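Local coordinates for protein paenibacillus xanthan lyase (Paenibacillus, PDB 6F2P) that removes terminal mannose residues from the side chains of xanthan by beta-elimination, probably with the fold and chemistry of polysaccharide lyase family 8, at residues K365-A373 / L384-G392; L671-V680 / N700-K710. All coordinates share one frame; numbering follows the deposited sequence.

Interaction 1: residues K365-A373 / L384-G392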
loop_
_atom_site.group_PDB
_atom_site.type_symbol
_atom_site.label_atom_id
_atom_site.label_comp_id
_atom_site.label_asym_id
_atom_site.label_seq_id
_atom_site.Cartn_x
_atom_site.Cartn_y
_atom_site.Cartn_z
ATOM N N LYS A 365 -11.515 0.065 -0.873
ATOM C CA LYS A 365 -10.485 0.533 0.049
ATOM C C LYS A 365 -9.151 -0.173 -0.152
ATOM O O LYS A 365 -9.070 -1.398 -0.057
ATOM C CB LYS A 365 -10.962 0.400 1.501
ATOM C CG LYS A 365 -10.102 1.151 2.519
ATOM C CD LYS A 365 -10.800 1.268 3.866
ATOM C CE LYS A 365 -9.932 1.981 4.896
ATOM N NZ LYS A 365 -9.592 3.372 4.467
ATOM N N GLN A 366 -8.106 0.606 -0.435
ATOM C CA GLN A 366 -6.764 0.055 -0.614
ATOM C C GLN A 366 -5.966 0.098 0.683
ATOM O O GLN A 366 -5.742 1.176 1.242
ATOM C CB GLN A 366 -5.993 0.815 -1.689
ATOM C CG GLN A 366 -4.763 0.093 -2.220
ATOM C CD GLN A 366 -5.081 -0.771 -3.435
ATOM O OE1 GLN A 366 -5.945 -0.424 -4.238
ATOM N NE2 GLN A 366 -4.395 -1.907 -3.566
ATOM N N PHE A 367 -5.523 -1.070 1.143
ATOM C CA PHE A 367 -4.722 -1.165 2.354
ATOM C C PHE A 367 -3.251 -1.316 1.997
ATOM O O PHE A 367 -2.674 -2.407 2.078
ATOM C CB PHE A 367 -5.218 -2.324 3.219
ATOM C CG PHE A 367 -6.662 -2.199 3.605
ATOM C CD1 PHE A 367 -7.031 -1.500 4.737
ATOM C CD2 PHE A 367 -7.653 -2.745 2.814
ATOM C CE1 PHE A 367 -8.360 -1.370 5.089
ATOM C CE2 PHE A 367 -8.986 -2.615 3.156
ATOM C CZ PHE A 367 -9.341 -1.926 4.297
ATOM N N SER A 368 -2.650 -0.202 1.602
ATOM C CA SER A 368 -1.283 -0.188 1.103
ATOM C C SER A 368 -0.242 -0.589 2.144
ATOM O O SER A 368 0.855 -1.029 1.798
ATOM C CB SER A 368 -0.959 1.204 0.566
ATOM O OG SER A 368 -1.727 1.469 -0.591
ATOM N N GLY A 369 -0.578 -0.417 3.418
ATOM C CA GLY A 369 0.337 -0.748 4.494
ATOM C C GLY A 369 0.498 -2.242 4.743
ATOM O O GLY A 369 1.428 -2.662 5.430
ATOM N N MET A 370 -0.400 -3.049 4.184
ATOM C CA MET A 370 -0.322 -4.489 4.371
ATOM C C MET A 370 -0.632 -5.279 3.101
ATOM O O MET A 370 -1.034 -6.443 3.171
ATOM C CB MET A 370 -1.253 -4.926 5.497
ATOM C CG MET A 370 -2.711 -4.724 5.179
ATOM S SD MET A 370 -3.730 -5.100 6.606
ATOM C CE MET A 370 -5.359 -4.813 5.947
ATOM N N ASP A 371 -0.439 -4.650 1.945
ATOM C CA ASP A 371 -0.689 -5.295 0.656
ATOM C C ASP A 371 -2.044 -6.009 0.572
ATOM O O ASP A 371 -2.106 -7.190 0.226
ATOM C CB ASP A 371 0.444 -6.266 0.307
ATOM C CG ASP A 371 1.781 -5.557 0.089
ATOM O OD1 ASP A 371 1.791 -4.307 -0.062
ATOM O OD2 ASP A 371 2.821 -6.262 0.065
ATOM N N ARG A 372 -3.115 -5.293 0.904
ATOM C CA ARG A 372 -4.463 -5.856 0.838
ATOM C C ARG A 372 -5.413 -4.872 0.179
ATOM O O ARG A 372 -5.149 -3.670 0.134
ATOM C CB ARG A 372 -4.988 -6.205 2.233
ATOM C CG ARG A 372 -4.202 -7.283 2.950
ATOM C CD ARG A 372 -4.415 -8.644 2.305
ATOM N NE ARG A 372 -3.927 -9.741 3.145
ATOM C CZ ARG A 372 -2.721 -10.291 3.039
ATOM N NH1 ARG A 372 -1.860 -9.854 2.121
ATOM N NH2 ARG A 372 -2.375 -11.282 3.851
ATOM N N ALA A 373 -6.528 -5.384 -0.326
ATOM C CA ALA A 373 -7.544 -4.536 -0.938
ATOM C C ALA A 373 -8.924 -5.151 -0.722
ATOM O O ALA A 373 -9.069 -6.381 -0.656
ATOM C CB ALA A 373 -7.267 -4.353 -2.422
ATOM N N LEU A 384 -8.649 -9.060 -1.578
ATOM C CA LEU A 384 -7.481 -9.323 -2.400
ATOM C C LEU A 384 -6.230 -9.424 -1.539
ATOM O O LEU A 384 -5.903 -8.499 -0.782
ATOM C CB LEU A 384 -7.332 -8.234 -3.454
ATOM C CG LEU A 384 -6.264 -8.462 -4.514
ATOM C CD1 LEU A 384 -6.640 -9.624 -5.412
ATOM C CD2 LEU A 384 -6.113 -7.216 -5.314
ATOM N N SER A 385 -5.536 -10.554 -1.658
ATOM C CA SER A 385 -4.398 -10.850 -0.791
ATOM C C SER A 385 -3.074 -10.963 -1.542
ATOM O O SER A 385 -2.856 -11.895 -2.320
ATOM C CB SER A 385 -4.653 -12.132 -0.003
ATOM O OG SER A 385 -3.521 -12.461 0.780
ATOM N N MET A 386 -2.180 -10.019 -1.286
ATOM C CA MET A 386 -0.918 -9.963 -1.996
ATOM C C MET A 386 0.254 -9.998 -1.024
ATOM O O MET A 386 0.069 -9.946 0.194
ATOM C CB MET A 386 -0.842 -8.663 -2.801
ATOM C CG MET A 386 -1.977 -8.464 -3.775
ATOM S SD MET A 386 -1.998 -6.811 -4.498
ATOM C CE MET A 386 -2.733 -5.845 -3.172
ATOM N N PHE A 387 1.461 -10.078 -1.572
ATOM C CA PHE A 387 2.656 -9.811 -0.791
ATOM C C PHE A 387 3.752 -9.211 -1.661
ATOM O O PHE A 387 3.676 -9.252 -2.887
ATOM C CB PHE A 387 3.114 -11.041 0.016
ATOM C CG PHE A 387 3.954 -12.027 -0.753
ATOM C CD1 PHE A 387 3.368 -12.962 -1.592
ATOM C CD2 PHE A 387 5.328 -12.063 -0.581
ATOM C CE1 PHE A 387 4.143 -13.891 -2.281
ATOM C CE2 PHE A 387 6.106 -12.992 -1.259
ATOM C CZ PHE A 387 5.508 -13.905 -2.109
ATOM N N SER A 388 4.745 -8.615 -1.017
ATOM C CA SER A 388 5.767 -7.863 -1.722
ATOM C C SER A 388 7.071 -7.987 -0.968
ATOM O O SER A 388 7.231 -8.873 -0.135
ATOM C CB SER A 388 5.373 -6.391 -1.785
ATOM O OG SER A 388 5.256 -5.846 -0.478
ATOM N N SER A 389 7.996 -7.080 -1.241
ATOM C CA SER A 389 9.231 -7.027 -0.483
ATOM C C SER A 389 9.009 -6.332 0.859
ATOM O O SER A 389 9.942 -6.195 1.652
ATOM C CB SER A 389 10.300 -6.288 -1.275
ATOM O OG SER A 389 9.903 -4.948 -1.495
ATOM N N ARG A 390 7.777 -5.889 1.106
ATOM C CA ARG A 390 7.431 -5.246 2.371
ATOM C C ARG A 390 6.583 -6.144 3.280
ATOM O O ARG A 390 6.591 -5.995 4.506
ATOM C CB ARG A 390 6.656 -3.960 2.122
ATOM C CG ARG A 390 7.347 -2.941 1.259
ATOM C CD ARG A 390 6.391 -1.793 0.980
ATOM N NE ARG A 390 5.170 -2.264 0.333
ATOM C CZ ARG A 390 5.005 -2.370 -0.983
ATOM N NH1 ARG A 390 5.984 -2.034 -1.819
ATOM N NH2 ARG A 390 3.853 -2.815 -1.464
ATOM N N ILE A 391 5.848 -7.065 2.663
ATOM C CA ILE A 391 4.875 -7.884 3.362
ATOM C C ILE A 391 5.102 -9.352 3.033
ATOM O O ILE A 391 5.222 -9.713 1.858
ATOM C CB ILE A 391 3.453 -7.506 2.930
ATOM C CG1 ILE A 391 3.111 -6.089 3.397
ATOM C CG2 ILE A 391 2.448 -8.510 3.456
ATOM C CD1 ILE A 391 2.854 -5.972 4.877
ATOM N N GLY A 392 5.142 -10.193 4.069
ATOM C CA GLY A 392 5.420 -11.609 3.909
ATOM C C GLY A 392 4.292 -12.406 3.276
ATOM O O GLY A 392 3.115 -12.054 3.409
HETATM O O HOH W 1 2.797 -2.765 1.838
HETATM O O HOH W 2 0.526 -11.897 2.312
#
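Ser385 OG lies over the centre of one face of the Arg372 guanidinium, 3.2 Å from CZ, while Met386 O and a water sit at its edge in the plane. The bend of the Arg372 chain at chi2 (-70°) brings the group over Ser385 at the end of the neighbouring strand, and NH1 makes a weak bond to Met386 O beyond it; Met279 O binds NE, and Ser385 OG is bonded to Thr407 O. The Arg390 guanidinium has Ser388 OG above one face, displaced toward the rim, and a water at its edge. Its NH2 forms a salt bridge with Asp371 OD1 at 2.9 Å, carboxylate and guanidinium standing nearly perpendicular (88°), while NH1 turns to Ser455 O. The water joins Arg390 NE, Asp371 OD1 and Ser368 O.

The setting is the base of the hairpin of strands 372-377 and 380-385 in the super-sandwich domain. Ala373 and Leu384 form a hydrogen-bonded pair at this end, with Leu384 N to Ala373 O at 2.9 Å. On the other side of strand 372-377, the type I turn from Phe367 to Met370 ends in a G1 bulge, with Asp371 in a left-handed backbone conformation.

Asp371 OD2 accepts from Ser388 OG through its syn lone pair. That hydroxyl also accepts from Arg390 N at 3.0 Å, an ST turn that helps to shape the loop presenting Ser388 and Arg390. Ile391 runs past the carboxylate in the opposite direction and sets CD1 3.5 Å from Met370 CA. Asp371 O is shared: Met386 N reaches it nearly along the C=O axis, whereas Arg372 NH1 comes from above the carbonyl plane.

Interaction 2: residues L671-V680 / N700-K710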
loop_
_atom_site.group_PDB
_atom_site.type_symbol
_atom_site.label_atom_id
_atom_site.label_comp_id
_atom_site.label_asym_id
_atom_site.label_seq_id
_atom_site.Cartn_x
_atom_site.Cartn_y
_atom_site.Cartn_z
ATOM N N LEU A 671 -5.421 6.723 -23.172
ATOM C CA LEU A 671 -5.088 8.141 -23.255
ATOM C C LEU A 671 -3.897 8.485 -22.373
ATOM O O LEU A 671 -3.402 9.607 -22.403
ATOM C CB LEU A 671 -6.285 8.994 -22.825
ATOM C CG LEU A 671 -7.595 8.712 -23.569
ATOM C CD1 LEU A 671 -8.687 9.638 -23.107
ATOM C CD2 LEU A 671 -7.410 8.811 -25.080
ATOM N N VAL A 672 -3.436 7.517 -21.591
ATOM C CA VAL A 672 -2.525 7.815 -20.499
ATOM C C VAL A 672 -1.083 7.415 -20.779
ATOM O O VAL A 672 -0.797 6.323 -21.278
ATOM C CB VAL A 672 -2.998 7.157 -19.186
ATOM C CG1 VAL A 672 -2.137 7.617 -18.016
ATOM C CG2 VAL A 672 -4.459 7.478 -18.927
ATOM N N THR A 673 -0.175 8.321 -20.449
ATOM C CA THR A 673 1.243 8.039 -20.517
ATOM C C THR A 673 1.824 8.207 -19.121
ATOM O O THR A 673 1.501 9.175 -18.427
ATOM C CB THR A 673 1.967 8.989 -21.502
ATOM O OG1 THR A 673 1.477 8.778 -22.838
ATOM C CG2 THR A 673 3.465 8.746 -21.475
ATOM N N SER A 674 2.652 7.250 -18.703
ATOM C CA SER A 674 3.393 7.353 -17.449
ATOM C C SER A 674 4.859 7.059 -17.692
ATOM O O SER A 674 5.201 6.190 -18.496
ATOM C CB SER A 674 2.848 6.388 -16.394
ATOM O OG SER A 674 3.677 6.381 -15.238
ATOM N N ASN A 675 5.725 7.783 -16.993
ATOM C CA ASN A 675 7.159 7.569 -17.125
ATOM C C ASN A 675 7.712 6.744 -15.967
ATOM O O ASN A 675 8.917 6.561 -15.856
ATOM C CB ASN A 675 7.901 8.906 -17.217
ATOM C CG ASN A 675 7.956 9.640 -15.886
ATOM O OD1 ASN A 675 7.079 9.480 -15.040
ATOM N ND2 ASN A 675 8.990 10.449 -15.698
ATOM N N ARG A 676 6.826 6.258 -15.102
ATOM C CA ARG A 676 7.237 5.482 -13.933
ATOM C C ARG A 676 6.250 4.357 -13.643
ATOM O O ARG A 676 5.088 4.433 -14.037
ATOM C CB ARG A 676 7.338 6.384 -12.699
ATOM C CG ARG A 676 8.482 7.399 -12.732
ATOM C CD ARG A 676 9.849 6.725 -12.635
ATOM N NE ARG A 676 10.942 7.696 -12.646
ATOM C CZ ARG A 676 11.502 8.203 -13.747
ATOM N NH1 ARG A 676 11.076 7.844 -14.954
ATOM N NH2 ARG A 676 12.495 9.081 -13.640
ATOM N N LYS A 677 6.713 3.315 -12.959
ATOM C CA LYS A 677 5.803 2.324 -12.397
ATOM C C LYS A 677 4.702 3.063 -11.648
ATOM O O LYS A 677 4.982 3.986 -10.883
ATOM C CB LYS A 677 6.538 1.386 -11.435
ATOM C CG LYS A 677 7.657 0.593 -12.075
ATOM C CD LYS A 677 8.536 -0.079 -11.028
ATOM C CE LYS A 677 9.698 -0.813 -11.679
ATOM N NZ LYS A 677 10.373 -1.715 -10.717
ATOM N N ALA A 678 3.456 2.670 -11.873
ATOM C CA ALA A 678 2.342 3.399 -11.292
ATOM C C ALA A 678 1.057 2.615 -11.412
ATOM O O ALA A 678 0.893 1.808 -12.320
ATOM C CB ALA A 678 2.190 4.728 -11.991
ATOM N N SER A 679 0.136 2.856 -10.495
ATOM C CA SER A 679 -1.218 2.375 -10.672
ATOM C C SER A 679 -2.088 3.611 -10.895
ATOM O O SER A 679 -2.002 4.585 -10.149
ATOM C CB SER A 679 -1.669 1.599 -9.448
ATOM O OG SER A 679 -2.937 1.016 -9.673
ATOM N N VAL A 680 -2.898 3.592 -11.946
ATOM C CA VAL A 680 -3.631 4.784 -12.354
ATOM C C VAL A 680 -5.086 4.448 -12.641
ATOM O O VAL A 680 -5.379 3.391 -13.202
ATOM C CB VAL A 680 -3.000 5.390 -13.615
ATOM C CG1 VAL A 680 -3.749 6.635 -14.063
ATOM C CG2 VAL A 680 -1.534 5.691 -13.361
ATOM N N ASN A 700 9.678 4.994 -4.872
ATOM C CA ASN A 700 9.976 6.134 -5.721
ATOM C C ASN A 700 10.068 7.365 -4.821
ATOM O O ASN A 700 9.075 7.758 -4.194
ATOM C CB ASN A 700 8.850 6.311 -6.737
ATOM C CG ASN A 700 9.152 7.373 -7.787
ATOM O OD1 ASN A 700 10.041 8.198 -7.625
ATOM N ND2 ASN A 700 8.393 7.356 -8.866
ATOM N N VAL A 701 11.253 7.967 -4.738
ATOM C CA VAL A 701 11.444 9.146 -3.889
ATOM C C VAL A 701 11.380 10.434 -4.694
ATOM O O VAL A 701 11.597 11.523 -4.162
ATOM C CB VAL A 701 12.794 9.119 -3.161
ATOM C CG1 VAL A 701 12.924 7.866 -2.315
ATOM C CG2 VAL A 701 13.916 9.210 -4.161
ATOM N N GLY A 702 11.091 10.305 -5.985
ATOM C CA GLY A 702 11.022 11.453 -6.867
ATOM C C GLY A 702 9.611 11.702 -7.354
ATOM O O GLY A 702 8.677 11.796 -6.554
ATOM N N THR A 703 9.451 11.787 -8.669
ATOM C CA THR A 703 8.171 12.144 -9.258
ATOM C C THR A 703 7.624 11.075 -10.195
ATOM O O THR A 703 8.333 10.148 -10.606
ATOM C CB THR A 703 8.263 13.471 -10.061
ATOM O OG1 THR A 703 9.331 13.384 -11.011
ATOM C CG2 THR A 703 8.535 14.655 -9.149
ATOM N N ILE A 704 6.351 11.226 -10.534
ATOM C CA ILE A 704 5.762 10.496 -11.637
ATOM C C ILE A 704 5.093 11.493 -12.565
ATOM O O ILE A 704 4.183 12.213 -12.159
ATOM C CB ILE A 704 4.693 9.508 -11.169
ATOM C CG1 ILE A 704 5.309 8.408 -10.295
ATOM C CG2 ILE A 704 3.972 8.912 -12.379
ATOM C CD1 ILE A 704 4.268 7.501 -9.620
ATOM N N TYR A 705 5.547 11.543 -13.812
ATOM C CA TYR A 705 4.919 12.385 -14.817
ATOM C C TYR A 705 3.811 11.615 -15.525
ATOM O O TYR A 705 3.992 10.465 -15.931
ATOM C CB TYR A 705 5.950 12.850 -15.835
ATOM C CG TYR A 705 6.787 14.035 -15.403
ATOM C CD1 TYR A 705 7.536 13.996 -14.235
ATOM C CD2 TYR A 705 6.857 15.181 -16.186
ATOM C CE1 TYR A 705 8.312 15.074 -13.848
ATOM C CE2 TYR A 705 7.631 16.261 -15.805
ATOM C CZ TYR A 705 8.355 16.202 -14.639
ATOM O OH TYR A 705 9.122 17.272 -14.253
ATOM N N ILE A 706 2.661 12.257 -15.667
ATOM C CA ILE A 706 1.526 11.660 -16.342
ATOM C C ILE A 706 1.021 12.590 -17.455
ATOM O O ILE A 706 0.837 13.796 -17.242
ATOM C CB ILE A 706 0.382 11.400 -15.343
ATOM C CG1 ILE A 706 0.826 10.416 -14.244
ATOM C CG2 ILE A 706 -0.878 10.924 -16.062
ATOM C CD1 ILE A 706 0.896 8.965 -14.661
ATOM N N ASP A 707 0.817 12.037 -18.646
ATOM C CA ASP A 707 0.129 12.766 -19.704
ATOM C C ASP A 707 -1.221 12.119 -19.935
ATOM O O ASP A 707 -1.349 10.893 -19.872
ATOM C CB ASP A 707 0.934 12.755 -21.003
ATOM C CG ASP A 707 2.216 13.578 -20.913
ATOM O OD1 ASP A 707 2.304 14.451 -20.024
ATOM O OD2 ASP A 707 3.134 13.356 -21.737
ATOM N N VAL A 708 -2.237 12.936 -20.183
ATOM C CA VAL A 708 -3.526 12.414 -20.606
ATOM C C VAL A 708 -3.907 13.021 -21.952
ATOM O O VAL A 708 -4.058 14.232 -22.078
ATOM C CB VAL A 708 -4.627 12.668 -19.567
ATOM C CG1 VAL A 708 -5.962 12.184 -20.083
ATOM C CG2 VAL A 708 -4.288 11.975 -18.273
ATOM N N ASN A 709 -4.056 12.159 -22.952
ATOM C CA ASN A 709 -4.243 12.566 -24.337
ATOM C C ASN A 709 -5.634 13.133 -24.607
ATOM O O ASN A 709 -6.404 12.578 -25.394
ATOM C CB ASN A 709 -3.969 11.377 -25.260
ATOM C CG ASN A 709 -3.636 11.804 -26.670
ATOM O OD1 ASN A 709 -3.631 12.987 -26.974
ATOM N ND2 ASN A 709 -3.344 10.841 -27.539
ATOM N N LYS A 710 -5.947 14.244 -23.948
ATOM C CA LYS A 710 -7.226 14.921 -24.130
ATOM C C LYS A 710 -7.133 16.355 -23.642
ATOM O O LYS A 710 -6.402 16.659 -22.698
ATOM C CB LYS A 710 -8.351 14.200 -23.393
ATOM C CG LYS A 710 -9.711 14.638 -23.846
ATOM C CD LYS A 710 -10.828 14.084 -22.990
ATOM C CE LYS A 710 -11.965 13.603 -23.873
ATOM N NZ LYS A 710 -11.565 12.374 -24.638
HETATM O O HOH W 3 9.724 11.466 -13.128
HETATM O O HOH W 4 10.946 8.925 -10.277
HETATM O O HOH W 5 6.939 4.760 -9.294
#
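Asn675 OD1 accepts from Tyr705 N at 2.8 Å, the donor standing well above the plane of the side-chain carbonyl rather than on a lone pair. The amide crosses beside the Tyr705 side chain with its plane 60° from the ring, and OD1 lies 3.6 Å from Tyr705 CB. With chi1 at 73°, CG is placed between the backbone N and the carbonyl carbon, which turns the amide in toward the opposite strand. Here it substitutes for a backbone acceptor, just where the pairing weakens: Asn675 N makes only a weak bond to Tyr705 O. Replacing this asparagine by a leucine would probably leave Tyr705 N without its acceptor and a bridging water without the amide donor.

Beyond it the ladder is regular. Strands 672-674 and 703-708 run antiparallel in one sheet of the beta-sandwich, Thr673 and Asp707 forming a hydrogen-bonded pair with Thr673 N 2.9 Å from Asp707 O. On the face shared by Val672, Ser674, Ile706 and Val708, Ile706 CD1 meets Ser674 CB at 3.7 Å and also reaches Val680 CG2, on a strand of the other sheet; Phe661 touches Val672, Ser674 and Val680 there.

On the other side of Asn675, where the strands part, Arg676 lays CB against Ile704 CG1 (3.7 Å) and CG beside Thr703 O. Its NH1 turns back to Asn675 O, and NE donates to a water that in turn donates to Asn700 OD1 and Thr703 O. Asn700 OD1 takes Gly702 N as well, at 2.9 Å, in an Asx turn, and its ND2 donates to Thr703 O. Farther out, Tyr705 OH bonds Asp812 and Thr703 OG1 bonds Ser872.

Interaction 1 closes along the chain before interaction 2 opens; their centres are 22 Å apart and their nearest atoms about 6 Å. Gln698 spans the interval: it binds Ser368 O and touches Arg390 in interaction 1, and lies in sequence just ahead of residues 700-710 of interaction 2. Gly742 O, just before strand 744-750 of the sheet that also holds strand 678-684, accepts from Ser368 OG. Interaction 1 also reaches Asp214, Tyr222 and Met279 of the alpha-helical domain, consistent with a place near the interface along which family 8 lyases hold their catalytic cleft, and a calcium ion lies about 5 Å from Gly369. In interaction 2, Tyr705 and Thr703 reach Asp812 and Ser872 of the following beta domain.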